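PDB 3EP1: PGRP-Hd - Peptidoglycan recognition protein homologue from Alvinella pompejana, which probably recognises bacterial peptidoglycan in innate immunity, as a homologue of the peptidoglycan recognition proteins, whose fold is that of N-acetylmuramoyl-L-alanine amidases. Local coordinates for residues A26-L31 against K104-H109. Numbering follows the deposited sequence.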
# COMPACT_ATOMS: atom_id res chain seq x y z
N ALA A 26 -1.17 1.09 -14.28
CA ALA A 26 -2.51 0.85 -14.77
C ALA A 26 -3.23 2.13 -14.45
O ALA A 26 -3.07 2.69 -13.37
CB ALA A 26 -3.14 -0.32 -14.02
N ASP A 27 -4.01 2.63 -15.41
CA ASP A 27 -4.73 3.86 -15.20
C ASP A 27 -6.20 3.62 -14.91
O ASP A 27 -6.95 4.57 -14.69
CB ASP A 27 -4.52 4.81 -16.39
CG ASP A 27 -4.96 4.21 -17.71
OD1 ASP A 27 -4.63 3.04 -18.00
OD2 ASP A 27 -5.63 4.92 -18.48
N GLU A 28 -6.62 2.36 -14.91
CA GLU A 28 -8.01 2.05 -14.60
C GLU A 28 -8.24 0.70 -13.92
O GLU A 28 -7.55 -0.28 -14.18
CB GLU A 28 -8.88 2.18 -15.86
CG GLU A 28 -8.45 1.35 -17.06
CD GLU A 28 -9.07 1.86 -18.35
OE1 GLU A 28 -8.84 1.26 -19.42
OE2 GLU A 28 -9.79 2.88 -18.28
N ILE A 29 -9.21 0.68 -13.01
CA ILE A 29 -9.55 -0.53 -12.27
C ILE A 29 -10.93 -1.04 -12.68
O ILE A 29 -11.92 -0.32 -12.55
CB ILE A 29 -9.57 -0.27 -10.74
CG1 ILE A 29 -8.18 0.08 -10.22
CG2 ILE A 29 -10.09 -1.50 -10.02
CD1 ILE A 29 -7.66 1.43 -10.65
N PHE A 30 -10.99 -2.27 -13.18
CA PHE A 30 -12.26 -2.85 -13.59
C PHE A 30 -12.83 -3.74 -12.51
O PHE A 30 -12.18 -4.70 -12.09
CB PHE A 30 -12.09 -3.63 -14.89
CG PHE A 30 -11.81 -2.77 -16.09
CD1 PHE A 30 -12.76 -1.85 -16.53
CD2 PHE A 30 -10.58 -2.83 -16.74
CE1 PHE A 30 -12.50 -1.01 -17.61
CE2 PHE A 30 -10.30 -2.00 -17.82
CZ PHE A 30 -11.26 -1.08 -18.25
N LEU A 31 -14.06 -3.44 -12.07
CA LEU A 31 -14.73 -4.20 -11.03
C LEU A 31 -15.70 -5.25 -11.55
O LEU A 31 -16.62 -4.94 -12.31
CB LEU A 31 -15.47 -3.26 -10.07
CG LEU A 31 -14.71 -2.73 -8.84
CD1 LEU A 31 -15.66 -1.89 -8.00
CD2 LEU A 31 -14.18 -3.88 -8.01
N LYS A 104 -12.37 -7.97 -21.77
CA LYS A 104 -12.00 -8.11 -23.17
C LYS A 104 -11.64 -6.79 -23.84
O LYS A 104 -12.43 -5.85 -23.85
CB LYS A 104 -13.12 -8.80 -23.95
N GLY A 105 -10.43 -6.75 -24.37
CA GLY A 105 -9.97 -5.56 -25.06
C GLY A 105 -9.36 -4.46 -24.21
O GLY A 105 -8.68 -3.59 -24.74
N ARG A 106 -9.57 -4.52 -22.89
CA ARG A 106 -9.06 -3.50 -21.99
C ARG A 106 -8.09 -3.99 -20.90
O ARG A 106 -7.86 -3.30 -19.91
CB ARG A 106 -10.24 -2.81 -21.30
CG ARG A 106 -11.42 -2.52 -22.21
CD ARG A 106 -11.34 -1.15 -22.81
NE ARG A 106 -11.92 -0.13 -21.93
CZ ARG A 106 -11.23 0.88 -21.40
NH1 ARG A 106 -9.93 1.01 -21.65
NH2 ARG A 106 -11.86 1.78 -20.64
N ASP A 107 -7.51 -5.17 -21.08
CA ASP A 107 -6.61 -5.73 -20.07
C ASP A 107 -5.21 -5.16 -20.03
O ASP A 107 -4.59 -5.11 -18.98
CB ASP A 107 -6.51 -7.24 -20.24
CG ASP A 107 -7.85 -7.92 -20.16
OD1 ASP A 107 -8.49 -7.85 -19.09
OD2 ASP A 107 -8.26 -8.54 -21.16
N SER A 108 -4.71 -4.71 -21.18
CA SER A 108 -3.34 -4.21 -21.28
C SER A 108 -2.86 -3.13 -20.31
O SER A 108 -1.69 -3.13 -19.94
CB SER A 108 -3.05 -3.78 -22.72
OG SER A 108 -4.07 -2.93 -23.20
N HIS A 109 -3.72 -2.21 -19.91
CA HIS A 109 -3.28 -1.16 -19.00
C HIS A 109 -4.25 -0.92 -17.86
O HIS A 109 -4.59 0.21 -17.54
CB HIS A 109 -3.04 0.14 -19.78
CG HIS A 109 -2.11 -0.02 -20.94
ND1 HIS A 109 -0.75 -0.23 -20.79
CD2 HIS A 109 -2.34 -0.05 -22.28
CE1 HIS A 109 -0.19 -0.39 -21.97
NE2 HIS A 109 -1.13 -0.28 -22.90
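Strand 26-33 of the central mixed sheet meets the loop that leads into strand 110-115, its parallel neighbour, and the two are tied here just where the strands begin to pair. The backbone link comes first: D27 N donates to H109 O at 3.3 Å, from above the carbonyl plane, with an N-H...O angle of 151°. A26 adds a CA-H...O contact to the same oxygen. From H109 the chain runs straight into strand 110-115, where E28 bonds to I111 through the backbone, so this link sits at the start of the parallel pairing.

Farther along, E28 and F30 both turn their side chains toward the loop and meet R106. With its chain extended beyond CG, E28 brings OE1 to R106 NH1 in a salt bridge; the modelled 2.5 Å between E28 OE1 and R106 NH1 is shorter than expected and doubtful as an exact length. E28 OE2 takes a weak bond from R106 NH2 at 3.3 Å. Carboxylate and guanidinium planes stand 74° apart, so this is no flat, two-pronged pairing. R106 bends at chi2 and chi3, which brings a guanidinium face up to the edge of the F30 ring: F30 CZ lies over the centre of the R106 guanidinium, 3.6 Å above its plane. F30 CE2 also packs 3.6 Å from R106 CB, and R106 O approaches the ring edge near its plane while accepting a bond from S110 OG.

E28 OE2 also forms a salt bridge with R152 NE on strand 149-152, so a single carboxylate serves two arginines, its negative charge probably favouring their close approach. The arrangement joins the loop to strand 26-33 and the start of strand 110-115, with R152 brought in through E28, in the mixed, mainly parallel sheet at the heart of the PGRP/amidase fold.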